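Local coordinates for putative sugar ABC transport system, substrate-binding protein (Bordetella parapertussis, PDB 5IX8) that probably binds a sugar in the periplasm and delivers it to an ABC transporter for uptake, at residues A[31-34]-A[35-39]; A[93-97]-A[98-102]; A[123-126]-A[127-131]; A[206-209]-A[210-213]; A[239-243]-A[244-248]. All coordinates share one frame; numbering follows the deposited sequence.

Contact 1: residues A[31-34]-A[35-39]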
loop_
_atom_site.group_PDB
_atom_site.type_symbol
_atom_site.label_atom_id
_atom_site.label_comp_id
_atom_site.label_asym_id
_atom_site.label_seq_id
_atom_site.Cartn_x
_atom_site.Cartn_y
_atom_site.Cartn_z
ATOM N N LYS A 31 4.952 -3.933 6.572
ATOM C CA LYS A 31 5.585 -3.974 7.889
ATOM C C LYS A 31 5.053 -2.849 8.775
ATOM O O LYS A 31 4.844 -3.042 9.976
ATOM C CB LYS A 31 7.122 -3.908 7.742
ATOM C CG LYS A 31 7.849 -4.208 9.036
ATOM C CD LYS A 31 9.369 -3.906 8.960
ATOM C CE LYS A 31 9.999 -4.663 7.861
ATOM N NZ LYS A 31 11.465 -4.399 7.711
ATOM N N GLY A 32 4.807 -1.667 8.191
ATOM C CA GLY A 32 4.130 -0.603 8.924
ATOM C C GLY A 32 2.743 -0.993 9.406
ATOM O O GLY A 32 2.362 -0.718 10.553
ATOM N N ILE A 33 1.942 -1.592 8.527
ATOM C CA ILE A 33 0.626 -2.046 8.958
ATOM C C ILE A 33 0.755 -3.000 10.136
ATOM O O ILE A 33 0.062 -2.855 11.158
ATOM C CB ILE A 33 -0.131 -2.698 7.791
ATOM C CG1 ILE A 33 -0.344 -1.684 6.671
ATOM C CG2 ILE A 33 -1.424 -3.303 8.318
ATOM C CD1 ILE A 33 -0.958 -2.308 5.443
ATOM N N ALA A 34 1.670 -3.970 10.026
ATOM C CA ALA A 34 1.860 -4.946 11.102
ATOM C C ALA A 34 2.300 -4.266 12.394
ATOM O O ALA A 34 1.758 -4.565 13.459
ATOM C CB ALA A 34 2.876 -6.015 10.696
ATOM N N TYR A 35 3.248 -3.316 12.305
ATOM C CA TYR A 35 3.654 -2.550 13.484
ATOM C C TYR A 35 2.468 -1.779 14.084
ATOM O O TYR A 35 2.275 -1.761 15.309
ATOM C CB TYR A 35 4.789 -1.577 13.136
ATOM C CG TYR A 35 5.023 -0.638 14.282
ATOM C CD1 TYR A 35 5.637 -1.092 15.451
ATOM C CD2 TYR A 35 4.580 0.691 14.230
ATOM C CE1 TYR A 35 5.787 -0.240 16.539
ATOM C CE2 TYR A 35 4.734 1.547 15.313
ATOM C CZ TYR A 35 5.359 1.065 16.466
ATOM O OH TYR A 35 5.567 1.878 17.563
ATOM N N GLY A 36 1.682 -1.099 13.236
ATOM C CA GLY A 36 0.555 -0.324 13.755
ATOM C C GLY A 36 -0.441 -1.208 14.468
ATOM O O GLY A 36 -0.961 -0.847 15.530
ATOM N N ILE A 37 -0.685 -2.407 13.922
ATOM C CA ILE A 37 -1.593 -3.332 14.601
ATOM C C ILE A 37 -1.023 -3.762 15.950
ATOM O O ILE A 37 -1.716 -3.736 16.980
ATOM C CB ILE A 37 -1.877 -4.552 13.709
ATOM C CG1 ILE A 37 -2.696 -4.110 12.478
ATOM C CG2 ILE A 37 -2.643 -5.616 14.505
ATOM C CD1 ILE A 37 -2.896 -5.263 11.474
ATOM N N VAL A 38 0.228 -4.219 15.953
ATOM C CA VAL A 38 0.839 -4.744 17.185
ATOM C C VAL A 38 0.948 -3.658 18.251
ATOM O O VAL A 38 0.599 -3.859 19.431
ATOM C CB VAL A 38 2.210 -5.350 16.851
ATOM C CG1 VAL A 38 2.984 -5.638 18.147
ATOM C CG2 VAL A 38 2.009 -6.604 16.031
ATOM N N ASP A 39 1.427 -2.480 17.863
ATOM C CA ASP A 39 1.593 -1.437 18.860
ATOM C C ASP A 39 0.252 -0.889 19.343
ATOM O O ASP A 39 0.104 -0.550 20.523
ATOM C CB ASP A 39 2.462 -0.310 18.316
ATOM C CG ASP A 39 2.761 0.691 19.382
ATOM O OD1 ASP A 39 3.511 0.309 20.316
ATOM O OD2 ASP A 39 2.223 1.821 19.316
#

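Contact 2: residues A[93-97]-A[98-102]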
loop_
_atom_site.group_PDB
_atom_site.type_symbol
_atom_site.label_atom_id
_atom_site.label_comp_id
_atom_site.label_asym_id
_atom_site.label_seq_id
_atom_site.Cartn_x
_atom_site.Cartn_y
_atom_site.Cartn_z
ATOM N N ALA A 93 -15.438 -16.472 3.044
ATOM C CA ALA A 93 -16.763 -16.984 3.346
ATOM C C ALA A 93 -16.697 -18.101 4.380
ATOM O O ALA A 93 -17.547 -18.184 5.276
ATOM C CB ALA A 93 -17.399 -17.479 2.055
ATOM N N ASP A 94 -15.689 -18.962 4.270
ATOM C CA ASP A 94 -15.517 -20.061 5.213
ATOM C C ASP A 94 -15.192 -19.555 6.614
ATOM O O ASP A 94 -15.730 -20.060 7.611
ATOM C CB ASP A 94 -14.407 -20.973 4.710
ATOM C CG ASP A 94 -14.142 -22.134 5.643
ATOM O OD1 ASP A 94 -15.114 -22.778 6.098
ATOM O OD2 ASP A 94 -12.967 -22.423 5.907
ATOM N N LEU A 95 -14.309 -18.557 6.714
ATOM C CA LEU A 95 -14.052 -17.971 8.023
ATOM C C LEU A 95 -15.321 -17.367 8.605
ATOM O O LEU A 95 -15.617 -17.560 9.790
ATOM C CB LEU A 95 -12.940 -16.933 7.919
ATOM C CG LEU A 95 -11.551 -17.505 8.217
ATOM C CD1 LEU A 95 -11.222 -18.752 7.434
ATOM C CD2 LEU A 95 -10.520 -16.393 7.936
ATOM N N ALA A 96 -16.103 -16.655 7.779
ATOM C CA ALA A 96 -17.309 -16.012 8.293
ATOM C C ALA A 96 -18.309 -17.041 8.810
ATOM O O ALA A 96 -19.009 -16.779 9.795
ATOM C CB ALA A 96 -17.952 -15.130 7.217
ATOM N N ARG A 97 -18.401 -18.215 8.159
ATOM C CA ARG A 97 -19.319 -19.224 8.664
ATOM C C ARG A 97 -18.887 -19.719 10.029
ATOM O O ARG A 97 -19.727 -20.208 10.785
ATOM C CB ARG A 97 -19.438 -20.406 7.686
ATOM C CG ARG A 97 -20.153 -20.040 6.369
ATOM C CD ARG A 97 -20.489 -21.278 5.526
ATOM N NE ARG A 97 -19.289 -21.982 5.071
ATOM C CZ ARG A 97 -18.656 -21.749 3.916
ATOM N NH1 ARG A 97 -17.582 -22.457 3.599
ATOM N NH2 ARG A 97 -19.081 -20.813 3.082
ATOM N N SER A 98 -17.604 -19.582 10.361
ATOM C CA SER A 98 -17.081 -19.942 11.673
ATOM C C SER A 98 -17.111 -18.785 12.662
ATOM O O SER A 98 -16.504 -18.885 13.739
ATOM C CB SER A 98 -15.653 -20.457 11.541
ATOM O OG SER A 98 -15.647 -21.730 10.912
ATOM N N GLY A 99 -17.806 -17.700 12.339
ATOM C CA GLY A 99 -17.839 -16.536 13.205
ATOM C C GLY A 99 -16.618 -15.642 13.163
ATOM O O GLY A 99 -16.483 -14.763 14.029
ATOM N N ILE A 100 -15.733 -15.812 12.184
ATOM C CA ILE A 100 -14.518 -15.014 12.066
ATOM C C ILE A 100 -14.690 -14.048 10.912
ATOM O O ILE A 100 -14.812 -14.471 9.758
ATOM C CB ILE A 100 -13.284 -15.891 11.845
ATOM C CG1 ILE A 100 -13.117 -16.844 13.036
ATOM C CG2 ILE A 100 -12.033 -15.011 11.662
ATOM C CD1 ILE A 100 -11.973 -17.808 12.877
ATOM N N LYS A 101 -14.681 -12.757 11.220
ATOM C CA LYS A 101 -14.794 -11.710 10.214
ATOM C C LYS A 101 -13.402 -11.371 9.694
ATOM O O LYS A 101 -12.397 -11.540 10.396
ATOM C CB LYS A 101 -15.470 -10.462 10.804
ATOM C CG LYS A 101 -16.884 -10.752 11.183
ATOM C CD LYS A 101 -17.584 -9.525 11.743
ATOM C CE LYS A 101 -19.030 -9.872 12.104
ATOM N NZ LYS A 101 -19.830 -8.629 12.202
ATOM N N THR A 102 -13.341 -10.929 8.443
ATOM C CA THR A 102 -12.072 -10.629 7.795
ATOM C C THR A 102 -12.011 -9.137 7.505
ATOM O O THR A 102 -12.966 -8.559 6.972
ATOM C CB THR A 102 -11.891 -11.435 6.498
ATOM O OG1 THR A 102 -11.873 -12.828 6.823
ATOM C CG2 THR A 102 -10.541 -11.113 5.882
HETATM O O HOH W 1 -16.400 -22.558 8.486
#

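Contact 3: residues A[123-126]-A[127-131]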
loop_
_atom_site.group_PDB
_atom_site.type_symbol
_atom_site.label_atom_id
_atom_site.label_comp_id
_atom_site.label_asym_id
_atom_site.label_seq_id
_atom_site.Cartn_x
_atom_site.Cartn_y
_atom_site.Cartn_z
ATOM N N THR A 123 -6.517 4.779 -7.045
ATOM C CA THR A 123 -6.619 5.684 -8.185
ATOM C C THR A 123 -6.102 7.079 -7.832
ATOM O O THR A 123 -5.427 7.733 -8.656
ATOM C CB THR A 123 -8.066 5.763 -8.670
ATOM O OG1 THR A 123 -8.523 4.443 -8.979
ATOM C CG2 THR A 123 -8.137 6.640 -9.922
ATOM N N LEU A 124 -6.402 7.553 -6.617
ATOM C CA LEU A 124 -6.013 8.911 -6.243
ATOM C C LEU A 124 -4.510 9.000 -5.969
ATOM O O LEU A 124 -3.896 10.053 -6.196
ATOM C CB LEU A 124 -6.826 9.370 -5.040
ATOM C CG LEU A 124 -6.624 10.805 -4.575
ATOM C CD1 LEU A 124 -6.794 11.828 -5.694
ATOM C CD2 LEU A 124 -7.650 11.053 -3.480
ATOM N N ILE A 125 -3.899 7.903 -5.514
ATOM C CA ILE A 125 -2.442 7.861 -5.434
ATOM C C ILE A 125 -1.842 8.160 -6.811
ATOM O O ILE A 125 -0.911 8.965 -6.950
ATOM C CB ILE A 125 -1.978 6.491 -4.897
ATOM C CG1 ILE A 125 -2.273 6.396 -3.394
ATOM C CG2 ILE A 125 -0.488 6.306 -5.172
ATOM C CD1 ILE A 125 -1.880 5.076 -2.792
ATOM N N GLY A 126 -2.391 7.528 -7.857
ATOM C CA GLY A 126 -1.906 7.792 -9.201
ATOM C C GLY A 126 -2.188 9.215 -9.639
ATOM O O GLY A 126 -1.334 9.868 -10.232
ATOM N N LYS A 127 -3.383 9.720 -9.340
ATOM C CA LYS A 127 -3.712 11.102 -9.696
ATOM C C LYS A 127 -2.774 12.109 -9.034
ATOM O O LYS A 127 -2.364 13.082 -9.673
ATOM C CB LYS A 127 -5.163 11.398 -9.313
ATOM C CG LYS A 127 -6.158 10.607 -10.183
ATOM C CD LYS A 127 -7.525 11.205 -10.050
ATOM C CE LYS A 127 -8.557 10.486 -10.859
ATOM N NZ LYS A 127 -9.838 11.304 -10.809
ATOM N N VAL A 128 -2.439 11.924 -7.750
ATOM C CA VAL A 128 -1.588 12.942 -7.111
ATOM C C VAL A 128 -0.159 12.877 -7.659
ATOM O O VAL A 128 0.523 13.910 -7.763
ATOM C CB VAL A 128 -1.625 12.848 -5.569
ATOM C CG1 VAL A 128 -3.046 13.136 -5.055
ATOM C CG2 VAL A 128 -1.119 11.520 -5.076
ATOM N N LEU A 129 0.307 11.697 -8.065
ATOM C CA LEU A 129 1.605 11.633 -8.736
ATOM C C LEU A 129 1.525 12.264 -10.122
ATOM O O LEU A 129 2.484 12.901 -10.586
ATOM C CB LEU A 129 2.075 10.182 -8.829
ATOM C CG LEU A 129 2.473 9.571 -7.489
ATOM C CD1 LEU A 129 2.772 8.070 -7.622
ATOM C CD2 LEU A 129 3.652 10.310 -6.806
ATOM N N GLY A 130 0.394 12.091 -10.801
ATOM C CA GLY A 130 0.180 12.803 -12.049
ATOM C C GLY A 130 0.262 14.311 -11.892
ATOM O O GLY A 130 0.855 15.004 -12.732
ATOM N N LYS A 131 -0.324 14.844 -10.818
ATOM C CA LYS A 131 -0.239 16.281 -10.593
ATOM C C LYS A 131 1.196 16.708 -10.343
ATOM O O LYS A 131 1.643 17.742 -10.857
ATOM C CB LYS A 131 -1.132 16.691 -9.424
ATOM C CG LYS A 131 -0.999 18.198 -9.063
ATOM C CD LYS A 131 -1.875 18.552 -7.864
ATOM C CE LYS A 131 -1.516 19.898 -7.231
ATOM N NZ LYS A 131 -1.530 20.996 -8.249
#

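Contact 4: residues A[206-209]-A[210-213]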
loop_
_atom_site.group_PDB
_atom_site.type_symbol
_atom_site.label_atom_id
_atom_site.label_comp_id
_atom_site.label_asym_id
_atom_site.label_seq_id
_atom_site.Cartn_x
_atom_site.Cartn_y
_atom_site.Cartn_z
ATOM N N THR A 206 6.578 4.737 -11.358
ATOM C CA THR A 206 6.514 3.432 -10.703
ATOM C C THR A 206 5.476 3.509 -9.594
ATOM O O THR A 206 5.295 4.579 -8.979
ATOM C CB THR A 206 7.861 3.010 -10.065
ATOM O OG1 THR A 206 8.136 3.854 -8.929
ATOM C CG2 THR A 206 9.037 3.060 -11.073
ATOM N N PRO A 207 4.824 2.389 -9.266
ATOM C CA PRO A 207 3.774 2.445 -8.248
ATOM C C PRO A 207 4.219 2.129 -6.843
ATOM O O PRO A 207 3.407 2.353 -5.937
ATOM C CB PRO A 207 2.777 1.382 -8.739
ATOM C CG PRO A 207 3.722 0.270 -9.316
ATOM C CD PRO A 207 4.723 1.163 -10.081
ATOM N N VAL A 208 5.434 1.596 -6.626
ATOM C CA VAL A 208 5.837 1.095 -5.308
ATOM C C VAL A 208 7.331 1.270 -5.110
ATOM O O VAL A 208 8.111 1.313 -6.071
ATOM C CB VAL A 208 5.491 -0.399 -5.088
ATOM C CG1 VAL A 208 4.042 -0.656 -5.256
ATOM C CG2 VAL A 208 6.296 -1.289 -6.048
ATOM N N THR A 209 7.723 1.339 -3.832
ATOM C CA THR A 209 9.091 1.558 -3.373
ATOM C C THR A 209 10.154 0.829 -4.181
ATOM O O THR A 209 11.074 1.448 -4.716
ATOM C CB THR A 209 9.229 1.120 -1.907
ATOM O OG1 THR A 209 8.139 1.615 -1.128
ATOM C CG2 THR A 209 10.543 1.624 -1.351
ATOM N N PHE A 210 10.080 -0.498 -4.240
ATOM C CA PHE A 210 11.203 -1.228 -4.830
ATOM C C PHE A 210 11.308 -1.010 -6.328
ATOM O O PHE A 210 12.412 -1.096 -6.874
ATOM C CB PHE A 210 11.093 -2.727 -4.563
ATOM C CG PHE A 210 11.261 -3.089 -3.139
ATOM C CD1 PHE A 210 11.873 -2.209 -2.253
ATOM C CD2 PHE A 210 10.825 -4.314 -2.675
ATOM C CE1 PHE A 210 12.036 -2.561 -0.900
ATOM C CE2 PHE A 210 10.976 -4.657 -1.336
ATOM C CZ PHE A 210 11.595 -3.789 -0.460
ATOM N N LEU A 211 10.180 -0.796 -7.020
ATOM C CA LEU A 211 10.277 -0.470 -8.444
ATOM C C LEU A 211 10.905 0.905 -8.624
ATOM O O LEU A 211 11.737 1.092 -9.510
ATOM C CB LEU A 211 8.906 -0.557 -9.129
ATOM C CG LEU A 211 8.343 -1.968 -9.314
ATOM C CD1 LEU A 211 6.920 -1.874 -9.873
ATOM C CD2 LEU A 211 9.241 -2.823 -10.211
ATOM N N GLY A 212 10.566 1.862 -7.755
ATOM C CA GLY A 212 11.237 3.156 -7.802
ATOM C C GLY A 212 12.736 3.070 -7.537
ATOM O O GLY A 212 13.525 3.723 -8.217
ATOM N N ILE A 213 13.147 2.301 -6.517
ATOM C CA ILE A 213 14.579 2.106 -6.248
ATOM C C ILE A 213 15.265 1.474 -7.452
ATOM O O ILE A 213 16.361 1.882 -7.853
ATOM C CB ILE A 213 14.795 1.234 -4.991
ATOM C CG1 ILE A 213 14.120 1.841 -3.752
ATOM C CG2 ILE A 213 16.330 0.967 -4.733
ATOM C CD1 ILE A 213 14.767 3.079 -3.246
#

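Contact 5: residues A[239-243]-A[244-248]. With SO4 (sulfate ion), chain D.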
loop_
_atom_site.group_PDB
_atom_site.type_symbol
_atom_site.label_atom_id
_atom_site.label_comp_id
_atom_site.label_asym_id
_atom_site.label_seq_id
_atom_site.Cartn_x
_atom_site.Cartn_y
_atom_site.Cartn_z
ATOM N N ALA A 239 17.045 11.502 0.828
ATOM C CA ALA A 239 18.174 12.115 0.127
ATOM C C ALA A 239 17.923 12.170 -1.381
ATOM O O ALA A 239 18.296 13.142 -2.047
ATOM C CB ALA A 239 19.466 11.345 0.445
HETATM N N MSE A 240 17.268 11.153 -1.933
HETATM C CA MSE A 240 16.976 11.107 -3.356
HETATM C C MSE A 240 16.024 12.221 -3.770
HETATM O O MSE A 240 16.140 12.747 -4.875
HETATM C CB MSE A 240 16.370 9.741 -3.738
HETATM C CG MSE A 240 17.282 8.549 -3.467
HETATM SE SE MSE A 240 16.430 6.850 -4.023
HETATM C CE MSE A 240 17.930 5.621 -3.797
ATOM N N ILE A 241 15.062 12.555 -2.898
ATOM C CA ILE A 241 14.198 13.707 -3.149
ATOM C C ILE A 241 15.007 15.001 -3.116
ATOM O O ILE A 241 14.898 15.853 -4.010
ATOM C CB ILE A 241 13.050 13.740 -2.128
ATOM C CG1 ILE A 241 12.099 12.569 -2.353
ATOM C CG2 ILE A 241 12.302 15.050 -2.205
ATOM C CD1 ILE A 241 10.973 12.517 -1.315
ATOM N N ARG A 242 15.843 15.169 -2.088
ATOM C CA ARG A 242 16.618 16.401 -1.989
ATOM C C ARG A 242 17.573 16.561 -3.164
ATOM O O ARG A 242 17.808 17.681 -3.633
ATOM C CB ARG A 242 17.393 16.424 -0.677
ATOM C CG ARG A 242 16.538 16.570 0.563
ATOM C CD ARG A 242 17.375 16.901 1.805
ATOM N NE ARG A 242 16.584 16.615 2.996
ATOM C CZ ARG A 242 16.635 15.455 3.635
ATOM N NH1 ARG A 242 17.479 14.513 3.219
ATOM N NH2 ARG A 242 15.866 15.242 4.695
ATOM N N GLU A 243 18.166 15.465 -3.619
ATOM C CA GLU A 243 19.123 15.477 -4.723
ATOM C C GLU A 243 18.456 15.573 -6.086
ATOM O O GLU A 243 19.167 15.653 -7.101
ATOM C CB GLU A 243 19.995 14.220 -4.664
ATOM C CG GLU A 243 20.993 14.228 -3.531
ATOM C CD GLU A 243 21.433 12.838 -3.082
ATOM O OE1 GLU A 243 21.181 11.837 -3.808
ATOM O OE2 GLU A 243 22.035 12.757 -1.982
ATOM N N GLY A 244 17.121 15.542 -6.132
ATOM C CA GLY A 244 16.365 15.709 -7.352
ATOM C C GLY A 244 16.093 14.445 -8.133
ATOM O O GLY A 244 15.479 14.520 -9.202
ATOM N N ARG A 245 16.529 13.287 -7.653
ATOM C CA ARG A 245 16.352 12.061 -8.432
ATOM C C ARG A 245 14.920 11.528 -8.349
ATOM O O ARG A 245 14.391 11.003 -9.342
ATOM C CB ARG A 245 17.341 11.006 -7.957
ATOM C CG ARG A 245 17.125 9.652 -8.580
ATOM C CD ARG A 245 17.380 9.648 -10.096
ATOM N NE ARG A 245 18.815 9.709 -10.415
ATOM C CZ ARG A 245 19.305 9.773 -11.651
ATOM N NH1 ARG A 245 18.484 9.823 -12.700
ATOM N NH2 ARG A 245 20.619 9.805 -11.839
ATOM N N LEU A 246 14.282 11.656 -7.179
ATOM C CA LEU A 246 12.865 11.352 -7.009
ATOM C C LEU A 246 12.103 12.668 -7.021
ATOM O O LEU A 246 12.358 13.549 -6.187
ATOM C CB LEU A 246 12.581 10.601 -5.704
ATOM C CG LEU A 246 13.135 9.182 -5.517
ATOM C CD1 LEU A 246 12.708 8.631 -4.133
ATOM C CD2 LEU A 246 12.725 8.223 -6.639
ATOM N N LEU A 247 11.178 12.802 -7.969
ATOM C CA LEU A 247 10.379 14.023 -8.064
ATOM C C LEU A 247 9.342 14.082 -6.964
ATOM O O LEU A 247 9.096 15.148 -6.380
ATOM C CB LEU A 247 9.692 14.080 -9.425
ATOM C CG LEU A 247 8.683 15.202 -9.664
ATOM C CD1 LEU A 247 9.329 16.579 -9.531
ATOM C CD2 LEU A 247 8.019 15.015 -11.030
ATOM N N ALA A 248 8.731 12.944 -6.667
ATOM C CA ALA A 248 7.649 12.881 -5.708
ATOM C C ALA A 248 7.469 11.442 -5.285
ATOM O O ALA A 248 7.648 10.509 -6.088
ATOM C CB ALA A 248 6.339 13.412 -6.308
HETATM S S SO4 D . 21.797 10.480 -8.380
HETATM O O1 SO4 D . 21.316 11.674 -7.709
HETATM O O2 SO4 D . 20.743 9.460 -8.382
HETATM O O3 SO4 D . 22.162 10.808 -9.756
HETATM O O4 SO4 D . 22.968 10.005 -7.653
HETATM O O HOH W 2 13.028 16.139 -5.981
#

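Contact 1: residues A[31-34]-A[35-39]
The chain from Lys31 to Asp39 is regular alpha-helix: Tyr35 N, Gly36 N, Ile37 N and Val38 N each donate to the carbonyl oxygen four residues earlier, from Tyr35 N to Lys31 O at 2.8 Å through to Val38 N to Ala34 O at 2.9 Å. One turn apart on the buried side, Ile33 and Ile37 lie side by side and point the same way, with CG2 of Ile33 4.0 Å from CD1 of Ile37. In both, CG1 sits anti to the carbonyl carbon (chi1 -61° in Ile33, -68° in Ile37), which directs the CD1 of Ile37 back along the helix to the CG2 of its neighbour; its CG1 also rests 3.3 Å from Ile33 O. Branched aliphatic chains suit this face because Ile37 continues onto Leu18 and Val20 of the strand 17-22 and onto Val262 of the helix 254-270. Gly32 and Gly36 are buried and add no side-chain bulk. Tyr35 turns another way: CG anti to the backbone N (chi1 170°) sends the ring forward along the helix, where CB of Asp39 lies 3.6 Å above one ring face, offset toward the rim. Trp316 meets the same ring edge-to-face. The carboxylate of Asp39 forms salt bridges with Arg42 and Arg43 of its own helix and with Arg259 of the helix 254-270. Carbon packing by Ile37 thus reaches both sheet and neighbouring helix; Tyr35 and the Asp39-Arg259 bridge strengthen the second junction, and the three arginines would largely offset the buried acid's charge.

Contact 2: residues A[93-97]-A[98-102]
Leu95 and Ile100 meet at their roots, CB to CB at 4.1 Å, where the chain leaves the helix 89-97 and turns back toward the strand 101-105. Further out, Leu95 crosses Thr102 obliquely, its CD2 branch 4.0 Å from OG1 of the threonine. Chi1 of Leu95 is -93°, away from the usual staggered values, and the side chain lies against Leu67 and Gln68 of the helix 60-73 as well as Ala78 of the strand 77-80. The aliphatic chains of Leu95 and Ile100 therefore suit the inward side of the turn. On the outer side the groups are polar. The chain of Arg97 bends at chi3 (-64°) and folds back over the preceding turn, laying one guanidinium face over CA of Asp94 and bringing NH1 3.5 Å from OD1 of Asp94 in a long salt bridge. A water donates to that same OD1 and is hydrogen-bonded to OG of Ser98, while OD2 is held by Lys71 and Gln68. Leu95 O accepts from Ser98 N (2.9 Å) and Ile100 N (3.0 Å), which arrive from opposite faces of its carbonyl plane. Gly99 N to Ala96 O completes a Schellman motif, with Gly99 at positive phi, a conformation easy for a residue lacking CB. Two carbonyls thus take three amides as the helix ends, while Leu95, Ile100 and buried Thr102 bring the chain into the strand against the core.

Contact 3: residues A[123-126]-A[127-131]
Leu124 and Val128 meet one helical turn apart, CD1 of the leucine lying 4.0 Å from CG1 of the valine. Leu124 has CG anti to the backbone N (chi1 -176°), which sends its end forward along the helix; the same CD1 also comes 4.0 Å from CB of Lys127, the leucine and lysine side chains crossing at about a right angle. Val128 takes a less relaxed conformation: CG2 is wedged between its own backbone N and carbonyl carbon, and is pressed to 3.2 Å from Ile125 O. Both residues also touch Ile293, so branched carbon chains suit them. On another side, Lys127 is extended beyond CG and runs beside Thr123, pointing the same way, with CE 4.0 Å from the methyl CG2 of the threonine. A long, flexible methylene chain is useful here because it can lean on Thr123 while its amine reaches Glu164 of the helix 154-168 in a salt bridge. The buried side belongs to Ile125 and Leu129, 4.4 Å apart between CG2 and CD1, which face the strands 227-231 and 246-250. Backbone bonds from i+4 amides support all this, the link of Leu129 N to Ile125 O being rather long at 3.2 Å and that of Gly130 N to Gly126 O 2.9 Å. Gly126 and Gly130 are buried, and add no side-chain bulk to the helix. Carbon packing thus seats the helix 122-135 on its sheet, whereas the charge of Lys127 is paired with Glu164 on the neighbouring helix, its aliphatic part still contributing to the packing.

Contact 4: residues A[206-209]-A[210-213]
Leu211 gathers the apolar contacts at the start of the helix 209-221: its CD1 lies 3.8 Å from CD of Pro207, and its CG 3.9 Å from CG2 of Val208. Chi1 of Leu211 (-71°) puts CG anti to its carbonyl carbon and so turns the isobutyl end back toward the loop it has just left. The CB of Thr206 approaches CB of Leu211 at 3.8 Å, extending this small cluster. The proline ring and the valine branch suit their places by offering carbon surface to the leucine. Backbone hydrogen bonding comes next. Gly212 N donates to Val208 O at 3.0 Å, with Val208 at the N-cap position, and Ile213 N donates to Thr209 O at 2.9 Å; these bonds open the helix. The main-chain Pro207 O accepts from Arg158. The two threonine hydroxyls bond to partners outside the loop and helix start: Thr206 OG1 to Thr230 OG1 and Leu229 O, Thr209 OG1 to Ala232 O and Ser231 O. Thr206 OG1 also packs directly against Gly212 CA at 3.4 Å, which suits a residue without a side chain. Phe210 lies on Asp27 and Leu184, its side chain about 5 Å from a bound ethanediol, probably from the crystallisation liquor. Buried hydroxyls are thus satisfied as Thr206 ties the loop, and Thr209 the first helical residue, to the strand 227-231 and Ala232, while Leu211 adds carbon packing.

Contact 5: residues A[239-243]-A[244-248]
This is a helix-ending turn, in which the helix 235-242 closes and the chain passes through a short turn, 243-245, into the strand 246-250, with Met240 and Ile241 packed against Leu246. Met240, present as selenomethionine, has CB 3.7 Å from CG of Leu246, while its selenium lies 4.1 Å from CD1 of that leucine. Ile241 meets the same leucine at about a right angle, its CG1 3.9 Å from the CB. Leucine suits this place, since its CB points back at the helix and serves Ile241 while CG and CD1 serve Met240. Gly244, at positive phi, makes the reversal: a CB there would run into Glu243 O. Gly244 N donates to Ile241 O at 3.1 Å and Arg245 N, weakly, to Met240 O at 2.9 Å; Leu246 N is a further donor to Met240 O at 3.2 Å. A water donates to both Ile241 O and Leu246 O, bridging the turn. Bends at chi2 (65°) and chi3 (74°) bring the guanidinium edge of Arg245 to a sulfate ion: NE donates to O2 at 2.8 Å in the plane of the group, and NH2 to O3. Arg220 also binds this anion, which probably came from the crystallisation liquor, and Arg245 NH1 is held by the carbonyls of Arg224 and Val226. The turn is a Schellman motif, sealed by Leu246, that ends the helix of a beta-alpha-beta unit (227-231, 235-242, 246-250) in a periplasmic-binding-protein lobe.

From the N terminus the five contacts follow in series, none nesting or crossing; each is local, two within a helix, one at a helix start and two at helix ends. Contact 1 lies on the helix after strand 17-22 and contact 2 closes the corner from helix 89-97 to strand 101-105; both belong to the lobe built on the parallel sheet. In the mixed-sheet lobe, contact 3 lies within helix 122-135, contact 4 joins the loop after strand 201-205 to helix 209-221, and contact 5 closes the turn from helix 235-242 to strand 246-250. Contact 5 touches both others, Ala248 meeting Leu129 and Met240 meeting Ile213. Contacts 1 and 4, in different lobes, have nearest atoms about 8 Å apart.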